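Long-range contacts in RNA-binding protein (Sulfolobus solfataricus, PDB 2NRQ), which is of unknown function but belongs to an archaeal family that resembles RNA-binding proteins in structure, though it is considered unlikely to bind RNA: residues K22-I27 against I54-R59; S29-L34 against E66-I71; T78-L83 against R111-E116; L97-D102 against C123-N128. All blocks are in the same frame, centred on the assembly; numbering follows the deposited sequence.

Overall arrangement
Contacts 1 and 4 are buried and reach the same antiparallel sheet: contact 1 lays helix 20-30 on strand 52-60, and contact 4 zips strands 96-101 and 121-126 together. Contacts 2 and 3 are only partly buried. Contact 2 starts where helix 20-30 ends, its following turn (F31, L34) packing on helix 62-73; contact 3 ties helix 78-85 to the loop before strand 121-126. Chemistry follows place: backbone hydrogen bonds carry contact 4, apolar and aromatic packing contacts 1 and 2, and a glutamate lying among apolar groups contact 3. Contact 2 meets contact 4 where F68 touches C123, and contact 3 meets it through L112 and F101.

Contact 1. Residues K22-I27 against I54-R59; sequences KIVNTI and IILEYR
The hydroxyl of Y58 touches V24, OH lying 3.9 Å from CG1, and takes part in a hydrogen bond with E28, the next residue but one after I27's neighbour T26 on the same helix. This is a helix-on-sheet interface of an alpha+beta fold: helix 20-30 lies on one face of an antiparallel sheet, with segment 22-27 running nearly parallel to 54-59 (11°). The two segment axes are 11.0 Å apart. Y58 crosses V24 at about a right angle, putting its polar end beside the methyl. I27 CG2, the branch methyl, comes obliquely to within 4.1 Å of Y58 CE2. V24 uses both arms: CG1, anti to the backbone N (chi1 176°), is the one at the tyrosine, and CG2 turns to L56, 4.2 Å from CD2. The same L56 methyl lies close to I27 CD1, so one leucine branch fits between two helix residues. On the sheet side, backbone bonds of L56 with V12 and Y58 with I10 join this strand to strand 7-14, and the Y58 side chain also touches I10. Within the helix, K22 O takes two donors from opposite faces of its carbonyl plane, T26 N and T26 OG1, the latter at 2.7 Å.

Contact 2. Residues S29-L34 against E66-I71; sequences SFFSPL and EQFFKI
F31 and F68 lead the first shell, their ring centroids 4.9 Å apart and their planes inclined at 43°, an oblique pair. F68 brings its CE1 side over one face of the F31 ring. The other face of that ring is filled by F30 CD2, 3.9 Å above the plane and over its centre. I71 adds CG1 at 4.3 Å from F31 CD2. Replacing F31 by an alanine would probably open a gap between F30 and F68 and leave the F68 ring without its partner. Further along, L34 extends its side chain with CG anti to the backbone N (chi1 -178°), which delivers CD2 to the helix surface, 3.8 Å from F68 CB and 4.1 Å from Q67 CB. The cis peptide before P33 lies in the turn that brings L34 back to helix 62-73. In the next shell, F60 stacks on F68, I10 of strand 7-14 touches both F31 and F68, and F30 makes a cation-pi contact with K75. The buried F31 and F68 rings join the turn after helix 20-30 to helix 62-73 over strand 7-14, in the hydrophobic core of a layered alpha+beta fold, with L34 at its margin.

Contact 3. Residues T78-L83 against R111-E116; sequences TSELML and RLVLKE
E80 and L114 bury the most surface here, and they pass each other in opposite directions. E80 is bent at chi2 (-67°), so the chain folds against the backbone of the loop and lays its carboxylate beside V113 and L114. Its CG sits 3.6 Å from L112 O. OE1 lies alongside the valine, 3.5 Å from V113 CG1, while OE2 approaches L114 N at 3.7 Å, too long for a hydrogen bond. Helix 78-85 thus packs on the extended loop after helix 103-109, inside the connection from strand 96-101 to strand 121-126 of the antiparallel sheet, with backbone bonds from K115 to R100 and from V113 to D102. L114 points toward the helix, where its CD2 lies 4.1 Å from E80 O and 4.4 Å from L83 CG, and it also touches F101. Charge frames the glutamate: R111 NH1 is 4.8 Å from E80 OE1, short of contact, and forms its salt bridge with E77 instead. E77 OE2 also comes near E80 OE1, so the two acids may raise each other's affinity for a proton. With an alanine here the carboxylate goes, and V113 and L114 are likely to lose their packing partner on the helix.

Contact 4. Residues L97-D102 against C123-N128; sequences LYLRFD and CIISFN
Backbone hydrogen bonds come first, in two reciprocal pairs. L99 and C123 exchange theirs, L99 N to C123 O and C123 N to L99 O, each 2.8 Å long and nearly straight at 167°. At the other pair I125 N gives to L97 O at 2.9 Å, in the carbonyl plane, and L97 N returns a bond to I125 O, whose position is less certain. Between them Y98 faces I124 as a non-hydrogen-bonded pair. Aromatic contacts follow. I124 CG2 lies over the centre of the Y98 ring, a CH-pi contact of 4.1 Å to the centroid. On the opposite side of the sheet C123 has chi1 of -61°, which carries SG to the edge of the F101 ring, 3.8 Å from CD2; the same SG touches F68 of helix 62-73. The F127 ring likewise turns an edge to L97, CE2 being 4.0 Å from CB, and meets F69. Purely aliphatic packing is lighter: L99 CD1 meets I125 CD1 at 4.2 Å on the face shared with L97 and C123. Axes at 163° and this alternating register mark neighbouring strands inside a six-stranded antiparallel sheet, here linked through helix 103-109, with helix 62-73 packed on the C123 face.

Contact 1. Residues K22-I27 against I54-R59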
loop_
_atom_site.group_PDB
_atom_site.type_symbol
_atom_site.label_atom_id
_atom_site.label_comp_id
_atom_site.label_asym_id
_atom_site.label_seq_id
_atom_site.Cartn_x
_atom_site.Cartn_y
_atom_site.Cartn_z
ATOM N N LYS A 22 -12.039 4.971 10.699
ATOM C CA LYS A 22 -11.270 3.867 11.239
ATOM C C LYS A 22 -10.125 3.533 10.278
ATOM O O LYS A 22 -8.984 3.360 10.701
ATOM C CB LYS A 22 -12.202 2.663 11.423
ATOM C CG LYS A 22 -11.683 1.563 12.329
ATOM C CD LYS A 22 -10.467 0.887 11.738
ATOM C CE LYS A 22 -9.853 -0.040 12.756
ATOM N NZ LYS A 22 -9.648 0.680 14.055
ATOM N N ILE A 23 -10.432 3.447 8.985
ATOM C CA ILE A 23 -9.420 3.138 7.972
ATOM C C ILE A 23 -8.354 4.241 7.843
ATOM O O ILE A 23 -7.149 3.963 7.812
ATOM C CB ILE A 23 -10.075 2.920 6.592
ATOM C CG1 ILE A 23 -11.103 1.797 6.677
ATOM C CG2 ILE A 23 -9.022 2.563 5.552
ATOM C CD1 ILE A 23 -11.950 1.633 5.411
ATOM N N VAL A 24 -8.810 5.489 7.769
ATOM C CA VAL A 24 -7.920 6.642 7.643
ATOM C C VAL A 24 -6.928 6.669 8.784
ATOM O O VAL A 24 -5.717 6.749 8.563
ATOM C CB VAL A 24 -8.711 7.989 7.675
ATOM C CG1 VAL A 24 -7.741 9.175 7.635
ATOM C CG2 VAL A 24 -9.673 8.058 6.500
ATOM N N ASN A 25 -7.453 6.608 10.008
ATOM C CA ASN A 25 -6.600 6.639 11.185
ATOM C C ASN A 25 -5.631 5.486 11.153
ATOM O O ASN A 25 -4.428 5.674 11.382
ATOM C CB ASN A 25 -7.417 6.569 12.463
ATOM C CG ASN A 25 -8.399 7.710 12.586
ATOM O OD1 ASN A 25 -8.124 8.832 12.145
ATOM N ND2 ASN A 25 -9.553 7.439 13.201
ATOM N N THR A 26 -6.148 4.296 10.855
ATOM C CA THR A 26 -5.291 3.124 10.791
ATOM C C THR A 26 -4.151 3.378 9.818
ATOM O O THR A 26 -2.979 3.221 10.173
ATOM C CB THR A 26 -6.062 1.860 10.339
ATOM O OG1 THR A 26 -7.047 1.521 11.318
ATOM C CG2 THR A 26 -5.107 0.679 10.186
ATOM N N ILE A 27 -4.483 3.783 8.596
ATOM C CA ILE A 27 -3.444 4.029 7.598
ATOM C C ILE A 27 -2.483 5.161 7.961
ATOM O O ILE A 27 -1.266 5.007 7.865
ATOM C CB ILE A 27 -4.058 4.296 6.212
ATOM C CG1 ILE A 27 -4.825 3.052 5.744
ATOM C CG2 ILE A 27 -2.971 4.671 5.227
ATOM C CD1 ILE A 27 -5.349 3.124 4.334
ATOM N N ILE A 54 -15.648 6.202 -1.951
ATOM C CA ILE A 54 -14.679 7.224 -1.553
ATOM C C ILE A 54 -13.299 6.793 -1.983
ATOM O O ILE A 54 -12.921 5.641 -1.793
ATOM C CB ILE A 54 -14.648 7.445 -0.039
ATOM C CG1 ILE A 54 -15.955 8.065 0.422
ATOM C CG2 ILE A 54 -13.516 8.389 0.330
ATOM C CD1 ILE A 54 -15.962 8.319 1.893
ATOM N N ILE A 55 -12.552 7.715 -2.573
ATOM C CA ILE A 55 -11.217 7.401 -3.025
ATOM C C ILE A 55 -10.227 8.150 -2.173
ATOM O O ILE A 55 -10.165 9.374 -2.204
ATOM C CB ILE A 55 -11.020 7.779 -4.509
ATOM C CG1 ILE A 55 -12.246 7.345 -5.317
ATOM C CG2 ILE A 55 -9.770 7.097 -5.051
ATOM C CD1 ILE A 55 -12.059 7.392 -6.803
ATOM N N LEU A 56 -9.456 7.400 -1.404
ATOM C CA LEU A 56 -8.459 7.968 -0.519
ATOM C C LEU A 56 -7.085 7.687 -1.098
ATOM O O LEU A 56 -6.774 6.548 -1.412
ATOM C CB LEU A 56 -8.600 7.332 0.865
ATOM C CG LEU A 56 -7.469 7.512 1.867
ATOM C CD1 LEU A 56 -7.377 8.955 2.300
ATOM C CD2 LEU A 56 -7.728 6.592 3.057
ATOM N N GLU A 57 -6.268 8.726 -1.245
ATOM C CA GLU A 57 -4.927 8.567 -1.807
ATOM C C GLU A 57 -3.848 9.299 -1.026
ATOM O O GLU A 57 -4.104 10.288 -0.345
ATOM C CB GLU A 57 -4.910 9.059 -3.242
ATOM C CG GLU A 57 -5.862 8.322 -4.145
ATOM C CD GLU A 57 -6.144 9.095 -5.417
ATOM O OE1 GLU A 57 -6.682 10.210 -5.296
ATOM O OE2 GLU A 57 -5.831 8.606 -6.530
ATOM N N TYR A 58 -2.631 8.793 -1.126
ATOM C CA TYR A 58 -1.480 9.399 -0.471
ATOM C C TYR A 58 -0.348 9.301 -1.463
ATOM O O TYR A 58 -0.062 8.220 -1.991
ATOM C CB TYR A 58 -1.101 8.643 0.790
ATOM C CG TYR A 58 -2.094 8.781 1.908
ATOM C CD1 TYR A 58 -2.009 9.840 2.816
ATOM C CD2 TYR A 58 -3.140 7.859 2.055
ATOM C CE1 TYR A 58 -2.943 9.974 3.840
ATOM C CE2 TYR A 58 -4.065 7.990 3.070
ATOM C CZ TYR A 58 -3.959 9.043 3.959
ATOM O OH TYR A 58 -4.848 9.135 4.994
ATOM N N ARG A 59 0.288 10.430 -1.735
ATOM C CA ARG A 59 1.387 10.435 -2.671
ATOM C C ARG A 59 2.655 10.681 -1.894
ATOM O O ARG A 59 2.676 11.468 -0.961
ATOM C CB ARG A 59 1.209 11.524 -3.724
ATOM C CG ARG A 59 1.898 11.189 -5.022
ATOM C CD ARG A 59 2.814 12.290 -5.491
#

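Contact 2. Residues S29-L34 against E66-I71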
loop_
_atom_site.group_PDB
_atom_site.type_symbol
_atom_site.label_atom_id
_atom_site.label_comp_id
_atom_site.label_asym_id
_atom_site.label_seq_id
_atom_site.Cartn_x
_atom_site.Cartn_y
_atom_site.Cartn_z
ATOM N N SER A 29 -1.737 6.187 10.802
ATOM C CA SER A 29 -0.944 5.797 11.955
ATOM C C SER A 29 0.097 4.752 11.552
ATOM O O SER A 29 1.300 4.913 11.774
ATOM C CB SER A 29 -1.836 5.213 13.032
ATOM O OG SER A 29 -1.032 4.574 13.996
ATOM N N PHE A 30 -0.380 3.675 10.946
ATOM C CA PHE A 30 0.492 2.603 10.512
ATOM C C PHE A 30 1.706 3.111 9.731
ATOM O O PHE A 30 2.784 2.541 9.816
ATOM C CB PHE A 30 -0.295 1.625 9.645
ATOM C CG PHE A 30 0.404 0.315 9.433
ATOM C CD1 PHE A 30 0.248 -0.726 10.351
ATOM C CD2 PHE A 30 1.232 0.123 8.327
ATOM C CE1 PHE A 30 0.905 -1.942 10.168
ATOM C CE2 PHE A 30 1.893 -1.087 8.136
ATOM C CZ PHE A 30 1.729 -2.122 9.059
ATOM N N PHE A 31 1.528 4.170 8.954
ATOM C CA PHE A 31 2.630 4.708 8.161
ATOM C C PHE A 31 3.184 5.980 8.757
ATOM O O PHE A 31 3.911 6.731 8.099
ATOM C CB PHE A 31 2.180 4.977 6.730
ATOM C CG PHE A 31 1.909 3.733 5.949
ATOM C CD1 PHE A 31 0.604 3.326 5.692
ATOM C CD2 PHE A 31 2.965 2.957 5.478
ATOM C CE1 PHE A 31 0.353 2.168 4.974
ATOM C CE2 PHE A 31 2.727 1.802 4.765
ATOM C CZ PHE A 31 1.416 1.404 4.508
ATOM N N SER A 32 2.825 6.211 10.012
ATOM C CA SER A 32 3.272 7.388 10.729
ATOM C C SER A 32 4.725 7.209 11.145
ATOM O O SER A 32 5.151 6.105 11.506
ATOM C CB SER A 32 2.382 7.613 11.953
ATOM O OG SER A 32 3.093 8.253 12.997
ATOM N N PRO A 33 5.505 8.303 11.116
ATOM C CA PRO A 33 5.037 9.630 10.716
ATOM C C PRO A 33 5.395 10.029 9.290
ATOM O O PRO A 33 5.168 11.173 8.889
ATOM C CB PRO A 33 5.705 10.528 11.740
ATOM C CG PRO A 33 7.067 9.912 11.829
ATOM C CD PRO A 33 6.801 8.401 11.817
ATOM N N LEU A 34 5.953 9.105 8.516
ATOM C CA LEU A 34 6.321 9.437 7.145
ATOM C C LEU A 34 5.136 9.976 6.357
ATOM O O LEU A 34 5.246 11.010 5.689
ATOM C CB LEU A 34 6.886 8.223 6.409
ATOM C CG LEU A 34 7.318 8.557 4.972
ATOM C CD1 LEU A 34 8.598 9.369 5.010
ATOM C CD2 LEU A 34 7.523 7.289 4.154
ATOM N N GLU A 66 11.439 5.950 -1.360
ATOM C CA GLU A 66 12.245 4.837 -0.884
ATOM C C GLU A 66 11.899 4.552 0.569
ATOM O O GLU A 66 11.749 3.394 0.964
ATOM C CB GLU A 66 13.743 5.161 -1.033
ATOM N N GLN A 67 11.746 5.609 1.360
ATOM C CA GLN A 67 11.431 5.436 2.771
ATOM C C GLN A 67 10.073 4.773 3.017
ATOM O O GLN A 67 9.870 4.139 4.051
ATOM C CB GLN A 67 11.495 6.781 3.498
ATOM C CG GLN A 67 12.832 7.502 3.363
ATOM C CD GLN A 67 14.033 6.604 3.667
ATOM O OE1 GLN A 67 14.054 5.879 4.675
ATOM N NE2 GLN A 67 15.047 6.656 2.797
ATOM N N PHE A 68 9.148 4.911 2.070
ATOM C CA PHE A 68 7.824 4.302 2.210
ATOM C C PHE A 68 7.927 2.801 1.953
ATOM O O PHE A 68 7.350 1.979 2.675
ATOM C CB PHE A 68 6.837 4.926 1.222
ATOM C CG PHE A 68 5.498 4.252 1.204
ATOM C CD1 PHE A 68 4.671 4.299 2.314
ATOM C CD2 PHE A 68 5.072 3.551 0.078
ATOM C CE1 PHE A 68 3.445 3.665 2.308
ATOM C CE2 PHE A 68 3.843 2.908 0.060
ATOM C CZ PHE A 68 3.027 2.964 1.179
ATOM N N PHE A 69 8.658 2.451 0.903
ATOM C CA PHE A 69 8.866 1.053 0.566
ATOM C C PHE A 69 9.548 0.413 1.759
ATOM O O PHE A 69 9.128 -0.632 2.254
ATOM C CB PHE A 69 9.768 0.933 -0.661
ATOM C CG PHE A 69 9.982 -0.475 -1.120
ATOM C CD1 PHE A 69 9.063 -1.473 -0.805
ATOM C CD2 PHE A 69 11.069 -0.798 -1.923
ATOM C CE1 PHE A 69 9.220 -2.771 -1.287
ATOM C CE2 PHE A 69 11.237 -2.099 -2.417
ATOM C CZ PHE A 69 10.310 -3.084 -2.097
ATOM N N LYS A 70 10.602 1.075 2.215
ATOM C CA LYS A 70 11.385 0.615 3.348
ATOM C C LYS A 70 10.485 0.309 4.539
ATOM O O LYS A 70 10.551 -0.777 5.104
ATOM C CB LYS A 70 12.412 1.688 3.718
ATOM C CG LYS A 70 13.694 1.164 4.340
ATOM C CD LYS A 70 14.923 1.596 3.531
ATOM C CE LYS A 70 14.922 0.984 2.118
ATOM N NZ LYS A 70 16.232 1.116 1.389
ATOM N N ILE A 71 9.631 1.255 4.916
ATOM C CA ILE A 71 8.755 1.027 6.058
ATOM C C ILE A 71 7.799 -0.143 5.836
ATOM O O ILE A 71 7.435 -0.827 6.787
ATOM C CB ILE A 71 7.984 2.325 6.457
ATOM C CG1 ILE A 71 6.720 1.982 7.246
ATOM C CG2 ILE A 71 7.678 3.145 5.247
ATOM C CD1 ILE A 71 6.991 1.441 8.621
#

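Contact 3. Residues T78-L83 against R111-E116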
loop_
_atom_site.group_PDB
_atom_site.type_symbol
_atom_site.label_atom_id
_atom_site.label_comp_id
_atom_site.label_asym_id
_atom_site.label_seq_id
_atom_site.Cartn_x
_atom_site.Cartn_y
_atom_site.Cartn_z
ATOM N N THR A 78 7.782 -11.914 7.141
ATOM C CA THR A 78 8.624 -12.604 6.159
ATOM C C THR A 78 7.842 -13.506 5.209
ATOM O O THR A 78 8.162 -13.620 4.022
ATOM C CB THR A 78 9.698 -13.454 6.856
ATOM O OG1 THR A 78 9.856 -13.019 8.213
ATOM C CG2 THR A 78 11.025 -13.311 6.129
ATOM N N SER A 79 6.821 -14.156 5.750
ATOM C CA SER A 79 5.963 -15.043 4.982
ATOM C C SER A 79 5.441 -14.302 3.745
ATOM O O SER A 79 5.757 -14.665 2.608
ATOM C CB SER A 79 4.807 -15.490 5.873
ATOM O OG SER A 79 4.013 -16.463 5.236
ATOM N N GLU A 80 4.668 -13.244 3.980
ATOM C CA GLU A 80 4.097 -12.424 2.910
ATOM C C GLU A 80 5.157 -11.826 1.981
ATOM O O GLU A 80 4.919 -11.677 0.777
ATOM C CB GLU A 80 3.251 -11.295 3.515
ATOM C CG GLU A 80 2.194 -11.760 4.519
ATOM C CD GLU A 80 1.072 -12.579 3.894
ATOM O OE1 GLU A 80 0.250 -13.132 4.653
ATOM O OE2 GLU A 80 1.001 -12.673 2.656
ATOM N N LEU A 81 6.316 -11.478 2.538
ATOM C CA LEU A 81 7.412 -10.890 1.759
ATOM C C LEU A 81 7.893 -11.871 0.680
ATOM O O LEU A 81 8.040 -11.517 -0.502
ATOM C CB LEU A 81 8.575 -10.524 2.682
ATOM C CG LEU A 81 9.788 -9.890 1.998
ATOM C CD1 LEU A 81 9.354 -8.698 1.138
ATOM C CD2 LEU A 81 10.799 -9.479 3.059
HETATM N N MSE A 82 8.135 -13.108 1.098
HETATM C CA MSE A 82 8.558 -14.147 0.184
HETATM C C MSE A 82 7.461 -14.314 -0.869
HETATM O O MSE A 82 7.737 -14.415 -2.077
HETATM C CB MSE A 82 8.749 -15.447 0.949
HETATM C CG MSE A 82 9.024 -16.633 0.042
HETATM SE SE MSE A 82 10.667 -16.380 -0.996
HETATM C CE MSE A 82 9.923 -15.945 -2.726
ATOM N N LEU A 83 6.217 -14.321 -0.398
ATOM C CA LEU A 83 5.073 -14.456 -1.278
ATOM C C LEU A 83 5.156 -13.392 -2.367
ATOM O O LEU A 83 4.693 -13.607 -3.482
ATOM C CB LEU A 83 3.795 -14.291 -0.479
ATOM C CG LEU A 83 2.478 -14.712 -1.131
ATOM C CD1 LEU A 83 2.563 -16.173 -1.566
ATOM C CD2 LEU A 83 1.324 -14.515 -0.132
ATOM N N ARG A 111 -1.765 -5.618 10.403
ATOM C CA ARG A 111 -0.925 -6.582 9.708
ATOM C C ARG A 111 -1.071 -6.546 8.193
ATOM O O ARG A 111 -2.179 -6.602 7.656
ATOM C CB ARG A 111 -1.226 -7.986 10.229
ATOM C CG ARG A 111 -0.108 -8.981 9.995
ATOM C CD ARG A 111 -0.125 -10.044 11.075
ATOM N NE ARG A 111 -1.341 -10.843 11.029
ATOM C CZ ARG A 111 -1.539 -11.841 10.176
ATOM N NH1 ARG A 111 -0.594 -12.167 9.297
ATOM N NH2 ARG A 111 -2.685 -12.511 10.198
ATOM N N LEU A 112 0.065 -6.450 7.512
ATOM C CA LEU A 112 0.095 -6.402 6.063
ATOM C C LEU A 112 0.010 -7.794 5.473
ATOM O O LEU A 112 0.967 -8.552 5.519
ATOM C CB LEU A 112 1.381 -5.736 5.590
ATOM C CG LEU A 112 1.488 -4.231 5.774
ATOM C CD1 LEU A 112 2.918 -3.771 5.476
ATOM C CD2 LEU A 112 0.482 -3.553 4.851
ATOM N N VAL A 113 -1.139 -8.128 4.912
ATOM C CA VAL A 113 -1.339 -9.435 4.307
ATOM C C VAL A 113 -1.798 -9.248 2.871
ATOM O O VAL A 113 -2.871 -8.704 2.623
ATOM C CB VAL A 113 -2.402 -10.242 5.082
ATOM C CG1 VAL A 113 -2.777 -11.485 4.312
ATOM C CG2 VAL A 113 -1.874 -10.605 6.450
ATOM N N LEU A 114 -0.977 -9.683 1.923
ATOM C CA LEU A 114 -1.331 -9.554 0.519
ATOM C C LEU A 114 -2.733 -10.102 0.267
ATOM O O LEU A 114 -3.169 -11.054 0.914
ATOM C CB LEU A 114 -0.314 -10.298 -0.340
ATOM C CG LEU A 114 0.744 -9.459 -1.069
ATOM C CD1 LEU A 114 1.326 -8.410 -0.154
ATOM C CD2 LEU A 114 1.844 -10.393 -1.595
ATOM N N LYS A 115 -3.445 -9.483 -0.665
ATOM C CA LYS A 115 -4.799 -9.906 -1.014
ATOM C C LYS A 115 -4.940 -9.719 -2.513
ATOM O O LYS A 115 -4.108 -9.071 -3.144
ATOM C CB LYS A 115 -5.831 -9.050 -0.270
ATOM C CG LYS A 115 -7.291 -9.427 -0.504
ATOM C CD LYS A 115 -8.213 -8.518 0.311
ATOM C CE LYS A 115 -9.677 -8.974 0.287
ATOM N NZ LYS A 115 -10.311 -8.845 -1.055
ATOM N N GLU A 116 -5.984 -10.292 -3.091
ATOM C CA GLU A 116 -6.185 -10.152 -4.521
ATOM C C GLU A 116 -7.332 -9.210 -4.867
ATOM O O GLU A 116 -8.287 -9.063 -4.112
ATOM C CB GLU A 116 -6.407 -11.526 -5.159
ATOM C CG GLU A 116 -5.107 -12.261 -5.497
ATOM C CD GLU A 116 -4.242 -11.507 -6.521
ATOM O OE1 GLU A 116 -3.156 -12.027 -6.886
ATOM O OE2 GLU A 116 -4.644 -10.399 -6.963
#

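Contact 4. Residues L97-D102 against C123-N128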
loop_
_atom_site.group_PDB
_atom_site.type_symbol
_atom_site.label_atom_id
_atom_site.label_comp_id
_atom_site.label_asym_id
_atom_site.label_seq_id
_atom_site.Cartn_x
_atom_site.Cartn_y
_atom_site.Cartn_z
ATOM N N LEU A 97 5.671 -1.517 -9.045
ATOM C CA LEU A 97 5.261 -2.722 -8.340
ATOM C C LEU A 97 3.951 -2.440 -7.623
ATOM O O LEU A 97 3.854 -1.464 -6.879
ATOM C CB LEU A 97 6.329 -3.102 -7.311
ATOM C CG LEU A 97 6.037 -4.295 -6.394
ATOM C CD1 LEU A 97 6.108 -5.588 -7.195
ATOM C CD2 LEU A 97 7.046 -4.328 -5.237
ATOM N N TYR A 98 2.950 -3.291 -7.839
ATOM C CA TYR A 98 1.657 -3.114 -7.201
ATOM C C TYR A 98 1.486 -4.095 -6.053
ATOM O O TYR A 98 1.411 -5.299 -6.265
ATOM C CB TYR A 98 0.527 -3.325 -8.208
ATOM C CG TYR A 98 0.471 -2.291 -9.304
ATOM C CD1 TYR A 98 -0.569 -1.362 -9.362
ATOM C CD2 TYR A 98 1.464 -2.228 -10.284
ATOM C CE1 TYR A 98 -0.622 -0.394 -10.368
ATOM C CE2 TYR A 98 1.421 -1.268 -11.294
ATOM C CZ TYR A 98 0.374 -0.355 -11.329
ATOM O OH TYR A 98 0.324 0.589 -12.331
ATOM N N LEU A 99 1.419 -3.584 -4.834
ATOM C CA LEU A 99 1.226 -4.449 -3.687
ATOM C C LEU A 99 -0.159 -4.191 -3.115
ATOM O O LEU A 99 -0.402 -3.130 -2.545
ATOM C CB LEU A 99 2.275 -4.153 -2.621
ATOM C CG LEU A 99 3.729 -4.035 -3.072
ATOM C CD1 LEU A 99 4.603 -3.772 -1.857
ATOM C CD2 LEU A 99 4.155 -5.303 -3.778
ATOM N N ARG A 100 -1.073 -5.144 -3.272
ATOM C CA ARG A 100 -2.420 -4.970 -2.745
ATOM C C ARG A 100 -2.588 -5.633 -1.385
ATOM O O ARG A 100 -2.565 -6.850 -1.278
ATOM C CB ARG A 100 -3.470 -5.503 -3.723
ATOM C CG ARG A 100 -3.011 -6.574 -4.652
ATOM C CD ARG A 100 -2.680 -6.004 -6.020
ATOM N NE ARG A 100 -3.859 -5.426 -6.647
ATOM C CZ ARG A 100 -3.910 -4.988 -7.901
ATOM N NH1 ARG A 100 -2.844 -5.063 -8.682
ATOM N NH2 ARG A 100 -5.035 -4.470 -8.373
ATOM N N PHE A 101 -2.767 -4.822 -0.349
ATOM C CA PHE A 101 -2.917 -5.340 1.008
ATOM C C PHE A 101 -4.362 -5.484 1.455
ATOM O O PHE A 101 -5.259 -4.806 0.948
ATOM C CB PHE A 101 -2.148 -4.454 1.981
ATOM C CG PHE A 101 -0.662 -4.498 1.774
ATOM C CD1 PHE A 101 0.077 -5.605 2.192
ATOM C CD2 PHE A 101 -0.008 -3.464 1.115
ATOM C CE1 PHE A 101 1.445 -5.680 1.954
ATOM C CE2 PHE A 101 1.365 -3.527 0.868
ATOM C CZ PHE A 101 2.093 -4.640 1.289
ATOM N N ASP A 102 -4.577 -6.374 2.414
ATOM C CA ASP A 102 -5.912 -6.657 2.945
ATOM C C ASP A 102 -6.402 -5.577 3.906
ATOM O O ASP A 102 -5.779 -5.335 4.937
ATOM C CB ASP A 102 -5.883 -8.003 3.676
ATOM C CG ASP A 102 -7.255 -8.479 4.076
ATOM O OD1 ASP A 102 -7.888 -9.189 3.265
ATOM O OD2 ASP A 102 -7.703 -8.138 5.195
ATOM N N CYS A 123 -0.723 -0.313 -2.634
ATOM C CA CYS A 123 0.526 0.425 -2.537
ATOM C C CYS A 123 1.321 0.224 -3.812
ATOM O O CYS A 123 1.803 -0.864 -4.082
ATOM C CB CYS A 123 1.328 -0.062 -1.347
ATOM S SG CYS A 123 0.490 0.176 0.220
ATOM N N ILE A 124 1.457 1.285 -4.593
ATOM C CA ILE A 124 2.173 1.231 -5.859
ATOM C C ILE A 124 3.509 1.938 -5.788
ATOM O O ILE A 124 3.554 3.145 -5.589
ATOM C CB ILE A 124 1.345 1.885 -6.983
ATOM C CG1 ILE A 124 -0.012 1.181 -7.094
ATOM C CG2 ILE A 124 2.108 1.832 -8.311
ATOM C CD1 ILE A 124 -1.009 1.909 -7.942
ATOM N N ILE A 125 4.589 1.179 -5.967
ATOM C CA ILE A 125 5.939 1.725 -5.947
ATOM C C ILE A 125 6.504 1.820 -7.364
ATOM O O ILE A 125 6.315 0.921 -8.180
ATOM C CB ILE A 125 6.889 0.854 -5.101
ATOM C CG1 ILE A 125 6.475 0.888 -3.629
ATOM C CG2 ILE A 125 8.311 1.357 -5.233
ATOM C CD1 ILE A 125 5.233 0.118 -3.340
ATOM N N SER A 126 7.195 2.916 -7.654
ATOM C CA SER A 126 7.782 3.106 -8.970
ATOM C C SER A 126 9.301 3.084 -8.859
ATOM O O SER A 126 9.894 3.830 -8.083
ATOM C CB SER A 126 7.323 4.432 -9.556
ATOM O OG SER A 126 5.957 4.639 -9.255
ATOM N N PHE A 127 9.926 2.205 -9.632
ATOM C CA PHE A 127 11.374 2.075 -9.631
ATOM C C PHE A 127 11.883 2.590 -10.961
ATOM O O PHE A 127 11.124 2.716 -11.919
ATOM C CB PHE A 127 11.770 0.602 -9.484
ATOM C CG PHE A 127 11.396 -0.003 -8.160
ATOM C CD1 PHE A 127 12.210 0.170 -7.047
ATOM C CD2 PHE A 127 10.224 -0.734 -8.022
ATOM C CE1 PHE A 127 11.860 -0.377 -5.811
ATOM C CE2 PHE A 127 9.864 -1.285 -6.786
ATOM C CZ PHE A 127 10.685 -1.107 -5.681
ATOM N N ASN A 128 13.167 2.907 -11.020
ATOM C CA ASN A 128 13.747 3.351 -12.275
ATOM C C ASN A 128 14.981 2.488 -12.462
ATOM O O ASN A 128 16.052 2.977 -12.828
ATOM C CB ASN A 128 14.123 4.832 -12.223
ATOM C CG ASN A 128 14.220 5.442 -13.606
ATOM O OD1 ASN A 128 13.324 5.260 -14.433
ATOM N ND2 ASN A 128 15.301 6.167 -13.869
#